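PDB 5C98: Agap007691-pb from Anopheles gambiae, which is of unknown function but belongs to the serpin family, so it may act as an inhibitor of serine proteases. Local coordinates for residues E114-F117 against H118-Q122; R184-P187 against A188-A191; D246-E249 against L250-V254. All blocks are in the same frame, centred on the assembly; numbering follows the deposited sequence. Where two conformers were deposited one is given.

Contact 1 (E114-F117 against H118-Q122)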
loop_
_atom_site.group_PDB
_atom_site.type_symbol
_atom_site.label_atom_id
_atom_site.label_comp_id
_atom_site.label_asym_id
_atom_site.label_seq_id
_atom_site.Cartn_x
_atom_site.Cartn_y
_atom_site.Cartn_z
ATOM N N GLU A 114 -9.781 -18.195 17.360
ATOM C CA GLU A 114 -10.695 -18.793 16.390
ATOM C C GLU A 114 -11.931 -17.930 16.203
ATOM O O GLU A 114 -12.373 -17.687 15.075
ATOM C CB GLU A 114 -11.106 -20.179 16.872
ATOM C CG GLU A 114 -10.009 -21.229 16.811
ATOM C CD GLU A 114 -10.441 -22.559 17.425
ATOM O OE1 GLU A 114 -11.332 -22.566 18.315
ATOM O OE2 GLU A 114 -9.895 -23.602 17.002
ATOM N N ARG A 115 -12.524 -17.462 17.303
ATOM C CA ARG A 115 -13.717 -16.631 17.188
ATOM C C ARG A 115 -13.420 -15.391 16.350
ATOM O O ARG A 115 -14.175 -15.047 15.433
ATOM C CB ARG A 115 -14.223 -16.226 18.580
ATOM C CG ARG A 115 -15.496 -15.361 18.527
ATOM C CD ARG A 115 -15.957 -14.868 19.905
ATOM N NE ARG A 115 -14.974 -13.996 20.558
ATOM C CZ ARG A 115 -14.870 -12.676 20.380
ATOM N NH1 ARG A 115 -15.705 -12.043 19.571
ATOM N NH2 ARG A 115 -13.945 -11.979 21.035
ATOM N N LEU A 116 -12.314 -14.716 16.647
ATOM C CA LEU A 116 -12.018 -13.461 15.983
ATOM C C LEU A 116 -11.602 -13.685 14.529
ATOM O O LEU A 116 -12.075 -12.983 13.628
ATOM C CB LEU A 116 -10.932 -12.706 16.752
ATOM C CG LEU A 116 -11.385 -12.094 18.061
ATOM C CD1 LEU A 116 -10.162 -11.603 18.811
ATOM C CD2 LEU A 116 -12.358 -10.965 17.797
ATOM N N PHE A 117 -10.728 -14.657 14.282
ATOM C CA PHE A 117 -10.135 -14.794 12.960
ATOM C C PHE A 117 -10.952 -15.670 12.030
ATOM O O PHE A 117 -10.817 -15.531 10.810
ATOM C CB PHE A 117 -8.686 -15.277 13.080
ATOM C CG PHE A 117 -7.714 -14.181 13.422
ATOM C CD1 PHE A 117 -7.705 -13.579 14.679
ATOM C CD2 PHE A 117 -6.805 -13.718 12.480
ATOM C CE1 PHE A 117 -6.817 -12.567 14.982
ATOM C CE2 PHE A 117 -5.910 -12.692 12.791
ATOM C CZ PHE A 117 -5.929 -12.114 14.036
ATOM N N HIS A 118 -11.790 -16.558 12.560
ATOM C CA HIS A 118 -12.628 -17.400 11.710
ATOM C C HIS A 118 -14.034 -16.874 11.565
ATOM O O HIS A 118 -14.689 -17.173 10.561
ATOM C CB HIS A 118 -12.719 -18.832 12.245
ATOM C CG HIS A 118 -11.415 -19.556 12.270
ATOM N ND1 HIS A 118 -11.220 -20.706 13.005
ATOM C CD2 HIS A 118 -10.243 -19.311 11.640
ATOM C CE1 HIS A 118 -9.978 -21.126 12.839
ATOM N NE2 HIS A 118 -9.365 -20.295 12.017
ATOM N N ARG A 119 -14.530 -16.129 12.559
ATOM C CA ARG A 119 -15.942 -15.784 12.624
ATOM C C ARG A 119 -16.225 -14.306 12.856
ATOM O O ARG A 119 -17.395 -13.947 12.998
ATOM C CB ARG A 119 -16.672 -16.645 13.689
ATOM C CG ARG A 119 -16.330 -18.154 13.594
ATOM C CD ARG A 119 -17.168 -19.065 14.525
ATOM N NE ARG A 119 -17.037 -18.710 15.936
ATOM C CZ ARG A 119 -16.160 -19.241 16.786
ATOM N NH1 ARG A 119 -15.304 -20.174 16.396
ATOM N NH2 ARG A 119 -16.148 -18.836 18.049
ATOM N N THR A 120 -15.207 -13.435 12.889
ATOM C CA THR A 120 -15.419 -12.003 13.101
ATOM C C THR A 120 -14.748 -11.175 12.002
ATOM O O THR A 120 -15.419 -10.457 11.255
ATOM C CB THR A 120 -14.887 -11.554 14.470
ATOM O OG1 THR A 120 -15.376 -12.432 15.494
ATOM C CG2 THR A 120 -15.326 -10.146 14.770
ATOM N N PHE A 121 -13.425 -11.251 11.901
ATOM C CA PHE A 121 -12.700 -10.413 10.957
ATOM C C PHE A 121 -12.818 -10.961 9.543
ATOM O O PHE A 121 -12.969 -12.165 9.328
ATOM C CB PHE A 121 -11.217 -10.358 11.333
ATOM C CG PHE A 121 -10.926 -9.603 12.590
ATOM C CD1 PHE A 121 -11.423 -8.308 12.799
ATOM C CD2 PHE A 121 -10.145 -10.179 13.564
ATOM C CE1 PHE A 121 -11.126 -7.627 13.982
ATOM C CE2 PHE A 121 -9.854 -9.504 14.715
ATOM C CZ PHE A 121 -10.329 -8.236 14.919
ATOM N N GLN A 122 -12.745 -10.048 8.578
ATOM C CA GLN A 122 -12.706 -10.349 7.145
ATOM C C GLN A 122 -11.259 -10.680 6.819
ATOM O O GLN A 122 -10.441 -9.802 6.536
ATOM C CB GLN A 122 -13.214 -9.118 6.409
ATOM C CG GLN A 122 -13.227 -9.054 4.930
ATOM C CD GLN A 122 -13.782 -7.691 4.476
ATOM O OE1 GLN A 122 -14.457 -6.972 5.247
ATOM N NE2 GLN A 122 -13.490 -7.327 3.240
HETATM O O HOH W 1 -13.873 -21.570 18.797
#
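His118 N closes a regular helical turn on Glu114 O at 2.8 Å, and farther along Phe121 N reaches back five residues to Leu116 O in a nearly straight bond, also 2.8 Å. Two donors grip Arg115 O from opposite faces of its plane, the Arg119 amide and the Thr120 hydroxyl; Thr120 OG1 to Arg115 O is 2.9 Å. These bonds occupy the carbonyls of the last helical turn as the chain leaves the helix, as is characteristic of a helix C-terminus. A bend at chi3 (-58°) folds the Arg119 chain back on the helix, laying one face of its guanidinium over Arg115 CA and bringing NH2 to 3.3 Å from Arg115 CB. In the plane of that group a water accepts from Arg119 NH1 and donates to Glu114 OE1, bridging the opposite charges. The guanidinium of Arg115 forms a salt bridge with Glu112. The His118 ring presents a face to Glu114 CA in a CH-pi contact, 4.3 Å from CA to the ring centroid. On the buried side, Phe121 directs its edge at the face of Phe117 in a T-shaped pair, the planes at 81°, and Phe121 CE2 also touches Leu116 CB at 3.9 Å. Leu116 and Phe121 both rest on Ile79 of helix 75-89; Phe117 stacks with Phe113 and packs on Val125, within the crossover joining parallel strands 95-104 and 124-128.

Contact 2 (R184-P187 against A188-A191)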
loop_
_atom_site.group_PDB
_atom_site.type_symbol
_atom_site.label_atom_id
_atom_site.label_comp_id
_atom_site.label_asym_id
_atom_site.label_seq_id
_atom_site.Cartn_x
_atom_site.Cartn_y
_atom_site.Cartn_z
ATOM N N ARG A 184 -9.195 10.039 -20.472
ATOM C CA ARG A 184 -9.151 9.437 -21.800
ATOM C C ARG A 184 -7.797 9.721 -22.435
ATOM O O ARG A 184 -7.577 10.800 -22.987
ATOM C CB ARG A 184 -10.288 9.979 -22.660
ATOM N N PHE A 185 -6.893 8.748 -22.359
ATOM C CA PHE A 185 -5.675 8.738 -23.160
ATOM C C PHE A 185 -5.948 7.954 -24.437
ATOM O O PHE A 185 -6.580 6.897 -24.395
ATOM C CB PHE A 185 -4.524 8.059 -22.404
ATOM C CG PHE A 185 -3.968 8.865 -21.251
ATOM C CD1 PHE A 185 -3.062 9.877 -21.475
ATOM C CD2 PHE A 185 -4.337 8.596 -19.945
ATOM C CE1 PHE A 185 -2.543 10.614 -20.430
ATOM C CE2 PHE A 185 -3.816 9.322 -18.902
ATOM C CZ PHE A 185 -2.923 10.333 -19.142
ATOM N N ASN A 186 -5.469 8.472 -25.571
ATOM C CA ASN A 186 -5.689 7.820 -26.841
ATOM C C ASN A 186 -4.463 7.010 -27.225
ATOM O O ASN A 186 -3.366 7.576 -27.329
ATOM C CB ASN A 186 -5.985 8.857 -27.906
ATOM C CG ASN A 186 -6.779 8.284 -29.036
ATOM O OD1 ASN A 186 -6.205 7.790 -30.000
ATOM N ND2 ASN A 186 -8.097 8.316 -28.913
ATOM N N PRO A 187 -4.583 5.696 -27.443
ATOM C CA PRO A 187 -3.381 4.919 -27.787
ATOM C C PRO A 187 -2.729 5.334 -29.090
ATOM O O PRO A 187 -1.524 5.089 -29.270
ATOM C CB PRO A 187 -3.869 3.463 -27.801
ATOM C CG PRO A 187 -5.328 3.534 -27.754
ATOM C CD PRO A 187 -5.762 4.846 -27.236
ATOM N N ALA A 188 -3.460 5.990 -30.006
ATOM C CA ALA A 188 -2.808 6.526 -31.195
ATOM C C ALA A 188 -1.788 7.596 -30.834
ATOM O O ALA A 188 -0.856 7.849 -31.605
ATOM C CB ALA A 188 -3.853 7.085 -32.164
ATOM N N ASP A 189 -1.906 8.179 -29.643
ATOM C CA ASP A 189 -1.034 9.245 -29.182
ATOM C C ASP A 189 0.072 8.737 -28.267
ATOM O O ASP A 189 0.912 9.532 -27.824
ATOM C CB ASP A 189 -1.881 10.285 -28.440
ATOM C CG ASP A 189 -2.718 11.141 -29.383
ATOM O OD1 ASP A 189 -2.236 11.449 -30.496
ATOM O OD2 ASP A 189 -3.861 11.495 -29.014
ATOM N N THR A 190 0.075 7.447 -27.958
ATOM C CA THR A 190 1.132 6.848 -27.165
ATOM C C THR A 190 2.351 6.612 -28.043
ATOM O O THR A 190 2.233 6.105 -29.164
ATOM C CB THR A 190 0.615 5.532 -26.572
ATOM O OG1 THR A 190 -0.481 5.813 -25.695
ATOM C CG2 THR A 190 1.697 4.785 -25.784
ATOM N N ALA A 191 3.519 6.999 -27.547
ATOM C CA ALA A 191 4.749 6.843 -28.303
ATOM C C ALA A 191 5.896 6.598 -27.340
ATOM O O ALA A 191 5.788 6.851 -26.131
ATOM C CB ALA A 191 5.047 8.091 -29.144
HETATM O O HOH W 2 -1.720 8.081 -25.200
HETATM O O HOH W 3 -5.095 11.361 -25.947
#
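Helical torsions at Pro187 (phi -63°, psi -22°), nearly repeated at Ala188, fold the chain so that Asp189 N meets Asn186 O, while in the conformer described Asn186 chi1 of -155° places its amide beside Ala188. The result is two overlapping beta turns: Asp189 N donates to Asn186 O at 2.8 Å, and Thr190 N to Pro187 O at 3.1 Å. In both bonds the donor lies above the carbonyl plane and not on a lone pair. The Asn186 side chain adds an Asx-Pro turn, its OD1 accepting from Ala188 N at 3.3 Å; as Asn186 was modelled in two conformers, this longer bond is tentative. Asp189 sets its carboxylate beside Asn186, OD2 3.6 Å from Asn186 CB, and a water that accepts from Asn186 N donates weakly to the same oxygen. The turn lies on the surface of the serpin fold and feeds directly into strand 191-194, which pairs with strand 204-219. Thr190, at this junction, packs on Ser206 and Met208 of that strand, and its hydroxyl is hydrogen-bonded to Glu331. A second water bridges the two segments, donating to Asn186 O at 2.7 Å and to Thr190 OG1 at 2.6 Å.

Contact 3 (D246-E249 against L250-V254)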
loop_
_atom_site.group_PDB
_atom_site.type_symbol
_atom_site.label_atom_id
_atom_site.label_comp_id
_atom_site.label_asym_id
_atom_site.label_seq_id
_atom_site.Cartn_x
_atom_site.Cartn_y
_atom_site.Cartn_z
ATOM N N ASP A 246 11.880 20.961 -12.116
ATOM C CA ASP A 246 13.263 20.816 -12.553
ATOM C C ASP A 246 14.210 21.349 -11.487
ATOM O O ASP A 246 13.902 22.316 -10.785
ATOM C CB ASP A 246 13.487 21.588 -13.844
ATOM C CG ASP A 246 12.833 20.911 -15.023
ATOM O OD1 ASP A 246 13.276 19.799 -15.378
ATOM O OD2 ASP A 246 11.865 21.464 -15.568
ATOM N N GLY A 247 15.368 20.703 -11.368
ATOM C CA GLY A 247 16.353 21.055 -10.370
ATOM C C GLY A 247 16.040 20.581 -8.970
ATOM O O GLY A 247 16.734 20.979 -8.026
ATOM N N THR A 248 14.998 19.771 -8.797
ATOM C CA THR A 248 14.612 19.251 -7.495
ATOM C C THR A 248 14.521 17.741 -7.589
ATOM O O THR A 248 13.920 17.205 -8.522
ATOM C CB THR A 248 13.249 19.805 -7.077
ATOM O OG1 THR A 248 13.287 21.235 -7.130
ATOM C CG2 THR A 248 12.876 19.362 -5.680
ATOM N N GLU A 249 15.113 17.068 -6.612
ATOM C CA GLU A 249 15.106 15.617 -6.536
ATOM C C GLU A 249 13.789 15.122 -5.939
ATOM O O GLU A 249 13.223 15.754 -5.050
ATOM C CB GLU A 249 16.232 15.168 -5.596
ATOM C CG GLU A 249 17.651 15.439 -6.058
ATOM C CD GLU A 249 18.063 14.524 -7.166
ATOM O OE1 GLU A 249 17.683 13.330 -7.120
ATOM O OE2 GLU A 249 18.753 14.997 -8.086
ATOM N N LEU A 250 13.306 13.983 -6.426
ATOM C CA LEU A 250 12.114 13.379 -5.849
ATOM C C LEU A 250 12.286 13.138 -4.359
ATOM O O LEU A 250 11.350 13.336 -3.596
ATOM C CB LEU A 250 11.742 12.109 -6.600
ATOM C CG LEU A 250 10.502 11.411 -6.039
ATOM C CD1 LEU A 250 9.248 12.291 -6.130
ATOM C CD2 LEU A 250 10.263 10.089 -6.762
ATOM N N ARG A 251 13.488 12.765 -3.914
ATOM C CA ARG A 251 13.688 12.510 -2.488
ATOM C C ARG A 251 13.311 13.720 -1.648
ATOM O O ARG A 251 12.816 13.570 -0.519
ATOM C CB ARG A 251 15.138 12.144 -2.221
ATOM C CG ARG A 251 15.427 11.676 -0.824
ATOM C CD ARG A 251 16.908 11.348 -0.686
ATOM N NE ARG A 251 17.724 12.554 -0.834
ATOM C CZ ARG A 251 18.289 12.968 -1.967
ATOM N NH1 ARG A 251 18.153 12.281 -3.093
ATOM N NH2 ARG A 251 18.996 14.086 -1.971
ATOM N N GLN A 252 13.525 14.931 -2.171
ATOM C CA GLN A 252 13.157 16.117 -1.406
ATOM C C GLN A 252 11.647 16.205 -1.200
ATOM O O GLN A 252 11.177 16.576 -0.122
ATOM C CB GLN A 252 13.666 17.375 -2.112
ATOM C CG GLN A 252 13.493 18.633 -1.293
ATOM C CD GLN A 252 13.874 19.883 -2.058
ATOM O OE1 GLN A 252 14.888 19.917 -2.758
ATOM N NE2 GLN A 252 13.056 20.920 -1.934
ATOM N N ILE A 253 10.862 15.879 -2.225
ATOM C CA ILE A 253 9.412 15.888 -2.085
ATOM C C ILE A 253 8.980 14.805 -1.108
ATOM O O ILE A 253 8.150 15.030 -0.227
ATOM C CB ILE A 253 8.748 15.684 -3.466
ATOM C CG1 ILE A 253 8.715 16.977 -4.301
ATOM C CG2 ILE A 253 7.295 15.207 -3.328
ATOM C CD1 ILE A 253 10.023 17.590 -4.647
ATOM N N VAL A 254 9.513 13.598 -1.271
ATOM C CA VAL A 254 9.093 12.479 -0.443
ATOM C C VAL A 254 9.392 12.771 1.021
ATOM O O VAL A 254 8.563 12.510 1.900
ATOM C CB VAL A 254 9.824 11.199 -0.873
ATOM C CG1 VAL A 254 9.597 10.057 0.163
ATOM C CG2 VAL A 254 9.375 10.767 -2.231
HETATM O O HOH W 4 15.738 11.705 -5.706
HETATM O O HOH W 5 16.361 18.592 -4.391
#
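Gln252 lays its side chain back across the methyl of Thr248, just before the helix. CB sits 3.4 Å from Glu249 O, the carbonyl to which the backbone N of Gln252 donates a weak hydrogen bond. With CG anti to the backbone N (chi1 -172°) and the chain extended, the amide is carried across Thr248 CG2, the two side chains meeting at about a right angle. CD passes near Thr248 CG2, NE2 lies a little farther from it, and OE1 comes within 3.6 Å of the same methyl. At its tip OE1 accepts from a water at 2.6 Å, and this water in turn accepts a hydrogen bond from Glu249 N. The Thr248 methyl also meets Ile253 CD1 at 3.5 Å, so CG2 touches both a polar and an apolar chain. Glu249 is bent at chi2 (-73°), which curls its carboxylate back toward the start of the helix. There OE1 accepts from a second water at 2.9 Å, which accepts from Arg251 N at 3.1 Å; a carboxylate so placed would be expected to interact favourably with the helix dipole. Arg251 NH1 stays 4.2 Å from Glu249 OE1, too far for a salt bridge, and instead pairs with Glu35. On the buried side, Leu250 and Ile253 pack on Pro244 of strand 237-244, and Leu250 also touches Met355 of strand 354-360. The whole is a helix N-terminal cap with Glu249 as N-cap: the threonine methyl makes a staple-like contact at N' and N4, and the water-mediated link from the N3 side chain to the N-cap amide recalls one half of a capping box, whose reciprocal bond is not made.

The three contacts follow one another along a single serpin chain without touching, contact 1 on the opposite side of the chain's centre from the other two; the centres of contacts 2 and 3 are about 28 Å apart. Contact 2 is a surface turn, whereas contacts 1 and 3 are partly buried. Each packs on different elements: contact 1 on helix 75-89 and strand 124-128, contact 2 on strand 204-219, contact 3 on strands 237-244 and 354-360. Contacts 1 and 3 lie at opposite ends of their helices: aromatic packing and direct carbonyl bonds at the C-terminal end in contact 1, water-bridged capping at the N-terminus in contact 3. Waters span the segments in all three.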